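Local coordinates for Lin2111 protein (Listeria innocua, PDB 3EDP) that is of unknown function but probably binds DNA as a GntR-family transcription regulator that carries a UTRA domain, at residues V13-I18 / V54-E59; A79-E84 / L153-F158; E165-G170 / M215-Q220. One frame throughout, in Å; residues are numbered along the deposited sequence.

How the contacts relate
From the N terminus, the chain enters contact 1 in helix 10-23 and closes it at helix 47-59, bringing together two helices of the probable DNA-binding region of the GntR family. Two short strands follow, then helix 79-86, where contact 2 opens. It closes 69 residues later on the loop 153-158 of the UTRA domain. Contact 3 opens soon after, on helix 163-167 and the turn after it, and closes on strand 215-225. The three follow in series, and none crosses another. Contact 1 stands apart, its centre about 24 Å from that of contact 2. Contacts 2 and 3 touch: Phe-158 CA lies 3.8 Å from Leu-166 CD1.

Contact 1: residues V13-I18 / V54-E59; sequences VIASKI and VDLLVE
Leu-57 turns its CG opposite its own carbonyl carbon (chi1 -61°), which sends its two methyls out to Ile-18 and Ala-15. Leu-56 takes the other common setting, with CG opposite the backbone N (chi1 -157°). Two successive leucines thus reach the same helix from one turn.

Leu-57 uses its branches separately. CD1 meets the beta-branch of Ile-18, and the tightest point is 3.4 Å from Leu-57 CD1 to Ile-18 CG2. This is closer than usual for two carbons. The Ile-18 CD1 methyl adds a looser touch, 3.9 Å from Leu-57 CD1. The two side chains meet at a slant. Leu-57 CD2 turns to Ala-15 instead and lies 3.7 Å from Ala-15 O.

Ala-15, a small residue, marks the closest point of the backbones: Ala-15 CA is 6.5 Å from Leu-57 CA. Its CB points at the partner helix and meets both leucines. Leu-56 CD1 is 3.6 Å from Ala-15 CB, while Leu-57 CD2 is 4.1 Å from the same CB. No hydrogen bond links the segments. The short axes approach to 9.1 Å and cross at -55°.

This is helix packing inside a winged-helix domain, as expected for the GntR family. Helix 47-59 is probably the recognition helix of that fold, and helix 10-23 packs along it. Leu-56 and Leu-57 lie near its C-terminal end, while Ile-14 packs on Thr-49, Ile-50 and Ala-53 earlier in it. Leu-57 and Val-54 also touch Val-63 on strand 63-66, so the packing runs on to the first of the two probable wing strands.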
# COMPACT_ATOMS: atom_id res chain seq x y z
N VAL A 13 -35.22 -33.21 -4.23
CA VAL A 13 -36.34 -32.37 -3.83
C VAL A 13 -35.88 -31.37 -2.78
O VAL A 13 -36.15 -30.17 -2.87
CB VAL A 13 -37.54 -33.19 -3.30
CG1 VAL A 13 -38.64 -32.27 -2.78
CG2 VAL A 13 -38.07 -34.10 -4.39
N ILE A 14 -35.14 -31.87 -1.79
CA ILE A 14 -34.63 -31.02 -0.71
C ILE A 14 -33.58 -30.01 -1.20
O ILE A 14 -33.61 -28.85 -0.80
CB ILE A 14 -34.13 -31.86 0.49
CG1 ILE A 14 -35.33 -32.54 1.17
CG2 ILE A 14 -33.40 -30.99 1.50
CD1 ILE A 14 -34.94 -33.39 2.34
N ALA A 15 -32.68 -30.44 -2.08
CA ALA A 15 -31.73 -29.49 -2.67
C ALA A 15 -32.44 -28.33 -3.37
O ALA A 15 -32.04 -27.18 -3.25
CB ALA A 15 -30.78 -30.21 -3.66
N SER A 16 -33.51 -28.64 -4.10
CA SER A 16 -34.30 -27.61 -4.78
C SER A 16 -34.91 -26.60 -3.81
O SER A 16 -34.97 -25.41 -4.11
CB SER A 16 -35.43 -28.25 -5.61
OG SER A 16 -34.90 -29.06 -6.65
N LYS A 17 -35.36 -27.08 -2.66
CA LYS A 17 -35.95 -26.21 -1.65
C LYS A 17 -34.90 -25.31 -1.01
O LYS A 17 -35.14 -24.13 -0.76
CB LYS A 17 -36.70 -27.03 -0.59
CG LYS A 17 -37.93 -27.75 -1.16
CD LYS A 17 -38.88 -28.23 -0.08
CE LYS A 17 -38.51 -29.61 0.44
NZ LYS A 17 -39.58 -30.20 1.31
N ILE A 18 -33.71 -25.86 -0.75
CA ILE A 18 -32.62 -25.04 -0.23
C ILE A 18 -32.20 -24.00 -1.27
O ILE A 18 -31.93 -22.85 -0.93
CB ILE A 18 -31.41 -25.89 0.18
CG1 ILE A 18 -31.80 -26.79 1.36
CG2 ILE A 18 -30.22 -24.98 0.57
CD1 ILE A 18 -30.95 -28.01 1.49
N VAL A 54 -26.85 -31.42 0.07
CA VAL A 54 -25.77 -30.45 0.16
C VAL A 54 -24.68 -30.75 -0.88
O VAL A 54 -24.21 -29.83 -1.56
CB VAL A 54 -25.18 -30.36 1.60
CG1 VAL A 54 -23.96 -29.42 1.64
CG2 VAL A 54 -26.24 -29.88 2.59
N ASP A 55 -24.29 -32.02 -1.02
CA ASP A 55 -23.31 -32.41 -2.05
C ASP A 55 -23.73 -31.85 -3.41
O ASP A 55 -22.91 -31.36 -4.17
CB ASP A 55 -23.21 -33.93 -2.19
CG ASP A 55 -22.42 -34.58 -1.08
OD1 ASP A 55 -21.85 -33.87 -0.22
OD2 ASP A 55 -22.38 -35.83 -1.07
N LEU A 56 -25.02 -31.96 -3.69
CA LEU A 56 -25.59 -31.45 -4.94
C LEU A 56 -25.43 -29.93 -5.03
O LEU A 56 -25.08 -29.40 -6.09
CB LEU A 56 -27.07 -31.83 -5.01
CG LEU A 56 -27.77 -31.90 -6.37
CD1 LEU A 56 -29.22 -32.33 -6.18
CD2 LEU A 56 -27.71 -30.57 -7.08
N LEU A 57 -25.69 -29.24 -3.93
CA LEU A 57 -25.55 -27.79 -3.90
C LEU A 57 -24.09 -27.36 -4.05
O LEU A 57 -23.78 -26.40 -4.74
CB LEU A 57 -26.16 -27.20 -2.63
CG LEU A 57 -27.66 -27.51 -2.52
CD1 LEU A 57 -28.18 -27.13 -1.15
CD2 LEU A 57 -28.42 -26.80 -3.62
N VAL A 58 -23.20 -28.10 -3.40
CA VAL A 58 -21.77 -27.83 -3.50
C VAL A 58 -21.29 -28.01 -4.94
O VAL A 58 -20.55 -27.18 -5.47
CB VAL A 58 -20.95 -28.73 -2.56
CG1 VAL A 58 -19.44 -28.68 -2.92
CG2 VAL A 58 -21.17 -28.31 -1.11
N GLU A 59 -21.72 -29.10 -5.56
CA GLU A 59 -21.36 -29.42 -6.94
C GLU A 59 -21.84 -28.33 -7.89
O GLU A 59 -21.15 -27.99 -8.86
CB GLU A 59 -21.96 -30.77 -7.35
CG GLU A 59 -21.79 -31.12 -8.81
CD GLU A 59 -22.50 -32.41 -9.19
OE1 GLU A 59 -23.03 -33.09 -8.29
OE2 GLU A 59 -22.52 -32.74 -10.39

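Contact 2: residues A79-E84 / L153-F158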
# COMPACT_ATOMS: atom_id res chain seq x y z
N ALA A 79 -26.74 -8.46 -10.89
CA ALA A 79 -26.61 -7.10 -11.39
C ALA A 79 -26.56 -6.14 -10.21
O ALA A 79 -25.82 -5.16 -10.22
CB ALA A 79 -27.77 -6.76 -12.31
N GLN A 80 -27.35 -6.44 -9.19
CA GLN A 80 -27.43 -5.58 -8.02
C GLN A 80 -26.11 -5.57 -7.24
O GLN A 80 -25.62 -4.51 -6.84
CB GLN A 80 -28.58 -6.00 -7.10
CG GLN A 80 -28.82 -5.03 -5.96
CD GLN A 80 -28.98 -3.60 -6.44
OE1 GLN A 80 -28.34 -2.68 -5.91
NE2 GLN A 80 -29.82 -3.40 -7.45
N ASN A 81 -25.56 -6.75 -7.01
CA ASN A 81 -24.31 -6.86 -6.26
C ASN A 81 -23.16 -6.19 -6.98
O ASN A 81 -22.33 -5.53 -6.36
CB ASN A 81 -24.00 -8.33 -5.93
CG ASN A 81 -24.84 -8.85 -4.76
OD1 ASN A 81 -25.49 -8.08 -4.04
ND2 ASN A 81 -24.83 -10.17 -4.57
N ILE A 82 -23.12 -6.33 -8.30
CA ILE A 82 -22.07 -5.70 -9.09
C ILE A 82 -22.17 -4.19 -8.95
O ILE A 82 -21.16 -3.51 -8.71
CB ILE A 82 -22.14 -6.12 -10.57
CG1 ILE A 82 -21.64 -7.56 -10.72
CG2 ILE A 82 -21.28 -5.20 -11.42
CD1 ILE A 82 -22.10 -8.24 -12.02
N LEU A 83 -23.38 -3.67 -9.07
CA LEU A 83 -23.64 -2.25 -8.86
C LEU A 83 -23.16 -1.80 -7.47
O LEU A 83 -22.56 -0.75 -7.33
CB LEU A 83 -25.13 -1.95 -9.01
CG LEU A 83 -25.55 -0.49 -8.85
CD1 LEU A 83 -24.71 0.42 -9.73
CD2 LEU A 83 -27.03 -0.32 -9.16
N GLU A 84 -23.43 -2.62 -6.46
CA GLU A 84 -23.01 -2.33 -5.09
C GLU A 84 -21.49 -2.35 -4.92
O GLU A 84 -20.92 -1.53 -4.19
CB GLU A 84 -23.63 -3.35 -4.13
CG GLU A 84 -25.04 -3.02 -3.68
CD GLU A 84 -25.06 -2.33 -2.33
OE1 GLU A 84 -24.07 -1.65 -1.99
OE2 GLU A 84 -26.07 -2.47 -1.61
N LEU A 153 -19.19 -9.42 6.62
CA LEU A 153 -19.43 -8.81 5.32
C LEU A 153 -20.41 -9.63 4.47
O LEU A 153 -20.23 -10.83 4.29
CB LEU A 153 -18.11 -8.66 4.55
CG LEU A 153 -17.22 -7.46 4.90
CD1 LEU A 153 -16.75 -7.53 6.33
CD2 LEU A 153 -16.03 -7.41 3.95
N GLN A 154 -21.45 -8.97 3.96
CA GLN A 154 -22.28 -9.58 2.92
C GLN A 154 -21.69 -9.23 1.56
O GLN A 154 -20.75 -8.43 1.48
CB GLN A 154 -23.72 -9.08 3.03
CG GLN A 154 -24.34 -9.35 4.39
CD GLN A 154 -25.69 -8.68 4.57
OE1 GLN A 154 -26.39 -8.40 3.59
NE2 GLN A 154 -26.06 -8.42 5.82
N ALA A 155 -22.23 -9.81 0.50
CA ALA A 155 -21.73 -9.60 -0.86
C ALA A 155 -21.57 -8.12 -1.21
O ALA A 155 -20.53 -7.71 -1.74
CB ALA A 155 -22.62 -10.30 -1.88
N LYS A 156 -22.60 -7.33 -0.92
CA LYS A 156 -22.61 -5.91 -1.26
C LYS A 156 -21.59 -5.08 -0.47
O LYS A 156 -21.35 -3.92 -0.80
CB LYS A 156 -24.01 -5.34 -1.06
CG LYS A 156 -24.61 -5.64 0.30
CD LYS A 156 -26.11 -5.35 0.31
CE LYS A 156 -26.76 -5.83 1.60
NZ LYS A 156 -26.21 -5.15 2.80
N ASP A 157 -21.01 -5.67 0.57
CA ASP A 157 -20.02 -4.97 1.37
C ASP A 157 -18.62 -5.05 0.77
O ASP A 157 -17.74 -4.31 1.15
CB ASP A 157 -20.01 -5.53 2.80
CG ASP A 157 -21.31 -5.28 3.52
OD1 ASP A 157 -21.79 -4.13 3.48
OD2 ASP A 157 -21.87 -6.24 4.10
N PHE A 158 -18.44 -5.97 -0.18
CA PHE A 158 -17.12 -6.13 -0.79
C PHE A 158 -16.91 -5.10 -1.90
O PHE A 158 -16.67 -5.45 -3.07
CB PHE A 158 -16.93 -7.57 -1.30
CG PHE A 158 -16.82 -8.58 -0.20
CD1 PHE A 158 -15.58 -8.99 0.26
CD2 PHE A 158 -17.96 -9.10 0.40
CE1 PHE A 158 -15.48 -9.92 1.29
CE2 PHE A 158 -17.86 -10.02 1.42
CZ PHE A 158 -16.63 -10.43 1.87
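Glu-84 and Lys-156 lie alongside each other and run in the same direction. The glutamate's carbons and carboxylate pack on the aliphatic part of the lysine. Glu-84 is bent in the middle (chi2 -97°), and the bend lays its carboxylate carbon over the base of the lysine. Glu-84 CD is 3.4 Å from Lys-156 CB. Lys-156 sets its CG between the backbone N and the carbonyl carbon (chi1 51°), then runs straight until a final kink (chi4 61°). Its aliphatic part passes beside the carboxylate, with Lys-156 CD 3.5 Å from Glu-84 OE2. The charged ends do not close on each other. Lys-156 NZ stays 5.2 Å from Glu-84 OE2, so this is no salt bridge, although the opposite charges probably still attract.

Asn-81, one turn earlier, makes the smaller, second part. Its CG lies opposite the carbonyl carbon, beside the backbone N. Its CB points across the loop rather than at it, yet the amide end reaches the methyl of Ala-155, with Asn-81 ND2 3.5 Å from Ala-155 CB. That nitrogen has its polar partner elsewhere, in a hydrogen bond to Lys-76 O. The amide is thus held from the chain just before the helix, and only packs on Ala-155.

The loop has its own brace. Backbone bonds from Asp-157 N to Gln-154 O and from Phe-158 N to Ala-155 O form the short 3-10 turn. Gln-154 N donates to Asp-157 OD2 at 2.8 Å, through the anti lone pair, and ties Asp-157 back to the start of the turn.

Helix 79-86 rests on a loop of the UTRA domain. Gln-154 OE1 accepts from Lys-28 NZ, a tie from this loop to the GntR region. Behind the turn, Phe-158 meets the rings of Phe-104 on strand 99-108 and Tyr-126 on strand 124-134.

Contact 3: residues E165-G170 / M215-Q220; sequences ELVNSG and MPIAIQ
Val-167 and Ile-217 meet with no ring or side-chain amide between them. The flat group at the interface is the main-chain carbonyl of Val-167, and Ile-217 CD1 lies 3.8 Å from Val-167 O. The same oxygen accepts a hydrogen bond from Tyr-150 OH, so it has a polar partner although it is buried against a methyl.

The valine works with both branches. Val-167 CG1 is 3.8 Å from Ile-217 CD1 and 3.9 Å from Ala-218 CB. Val-167 CG2 also comes to 3.9 Å from Ala-218 CB, so the alanine methyl faces the fork of the valine. Ile-217 reaches the valine because its CG1 sits between the backbone N and the carbonyl carbon (chi1 62°), with CD1 extended beyond it.

Two neighbours on a regular strand would point to opposite sides. Here Ile-217 and Ala-218 both point toward Val-167. A classic beta bulge explains this, as both residues sit opposite Phe-209 of the adjoining strand.

A turn follows Val-167, in which Leu-166 O takes two donors from one residue, Ser-169 OG at 2.8 Å and Ser-169 N at 3.0 Å. The hydroxyl comes in at 133° to the C=O bond and 17° from the carbonyl plane.

Helix 163-167 packs on the six-stranded antiparallel sheet of the UTRA domain. Val-167 also touches Phe-209 on strand 201-211, and Ala-218 touches Leu-145 on strand 137-146. Ile-219 points away from this helix and packs against Tyr-113, Ile-116 and Phe-117 of helix 110-117.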
# COMPACT_ATOMS: atom_id res chain seq x y z
N GLU A 165 -9.60 0.60 1.92
CA GLU A 165 -10.85 0.65 2.66
C GLU A 165 -11.42 -0.76 2.85
O GLU A 165 -11.82 -1.13 3.96
CB GLU A 165 -11.86 1.57 1.98
CG GLU A 165 -13.22 1.59 2.66
CD GLU A 165 -14.02 2.83 2.31
OE1 GLU A 165 -15.08 3.06 2.93
OE2 GLU A 165 -13.60 3.59 1.41
N LEU A 166 -11.43 -1.55 1.79
CA LEU A 166 -11.98 -2.91 1.86
C LEU A 166 -11.20 -3.78 2.86
O LEU A 166 -11.78 -4.48 3.69
CB LEU A 166 -11.99 -3.58 0.48
CG LEU A 166 -12.44 -5.05 0.46
CD1 LEU A 166 -13.86 -5.16 0.94
CD2 LEU A 166 -12.30 -5.67 -0.93
N VAL A 167 -9.87 -3.72 2.77
CA VAL A 167 -9.02 -4.52 3.64
C VAL A 167 -9.18 -4.11 5.10
O VAL A 167 -9.04 -4.91 6.02
CB VAL A 167 -7.54 -4.43 3.23
CG1 VAL A 167 -6.67 -5.07 4.29
CG2 VAL A 167 -7.31 -5.11 1.89
N ASN A 168 -9.50 -2.84 5.30
CA ASN A 168 -9.66 -2.28 6.63
C ASN A 168 -11.05 -2.56 7.22
O ASN A 168 -11.32 -2.22 8.36
CB ASN A 168 -9.44 -0.78 6.57
CG ASN A 168 -9.08 -0.19 7.89
OD1 ASN A 168 -9.59 0.85 8.28
ND2 ASN A 168 -8.19 -0.86 8.60
N SER A 169 -11.92 -3.18 6.43
CA SER A 169 -13.34 -3.24 6.78
C SER A 169 -13.76 -4.50 7.56
O SER A 169 -14.94 -4.65 7.89
CB SER A 169 -14.19 -3.10 5.51
OG SER A 169 -14.31 -4.35 4.85
N GLY A 170 -12.83 -5.39 7.84
CA GLY A 170 -13.16 -6.62 8.55
C GLY A 170 -12.93 -6.51 10.05
O GLY A 170 -13.03 -5.44 10.64
N MSE A 215 0.13 -10.02 12.10
CA MSE A 215 -1.01 -10.84 11.67
C MSE A 215 -1.51 -10.44 10.28
O MSE A 215 -2.13 -9.40 10.11
CB MSE A 215 -2.16 -10.72 12.67
CG MSE A 215 -3.39 -11.52 12.24
SE MSE A 215 -4.99 -10.90 13.16
CE MSE A 215 -4.93 -12.13 14.67
N PRO A 216 -1.24 -11.30 9.28
CA PRO A 216 -1.70 -11.05 7.91
C PRO A 216 -3.22 -11.14 7.87
O PRO A 216 -3.78 -12.07 8.43
CB PRO A 216 -1.09 -12.20 7.11
CG PRO A 216 -0.07 -12.84 8.02
CD PRO A 216 -0.58 -12.60 9.41
N ILE A 217 -3.87 -10.17 7.24
CA ILE A 217 -5.32 -10.17 7.16
C ILE A 217 -5.81 -10.23 5.72
O ILE A 217 -6.97 -10.56 5.46
CB ILE A 217 -5.94 -8.93 7.86
CG1 ILE A 217 -5.47 -7.64 7.18
CG2 ILE A 217 -5.60 -8.93 9.35
CD1 ILE A 217 -6.05 -6.37 7.81
N ALA A 218 -4.92 -9.92 4.77
CA ALA A 218 -5.31 -9.93 3.37
C ALA A 218 -4.12 -10.04 2.42
O ALA A 218 -3.01 -9.62 2.76
CB ALA A 218 -6.13 -8.69 3.03
N ILE A 219 -4.35 -10.60 1.25
CA ILE A 219 -3.33 -10.69 0.22
C ILE A 219 -3.89 -10.17 -1.09
O ILE A 219 -5.04 -10.46 -1.44
CB ILE A 219 -2.89 -12.14 -0.03
CG1 ILE A 219 -2.28 -12.74 1.24
CG2 ILE A 219 -1.90 -12.20 -1.18
CD1 ILE A 219 -2.08 -14.23 1.14
N GLN A 220 -3.07 -9.41 -1.81
CA GLN A 220 -3.43 -8.94 -3.15
C GLN A 220 -2.31 -9.20 -4.14
O GLN A 220 -1.14 -9.01 -3.83
CB GLN A 220 -3.74 -7.45 -3.12
CG GLN A 220 -4.14 -6.86 -4.47
CD GLN A 220 -4.55 -5.40 -4.33
OE1 GLN A 220 -4.20 -4.74 -3.36
NE2 GLN A 220 -5.31 -4.89 -5.30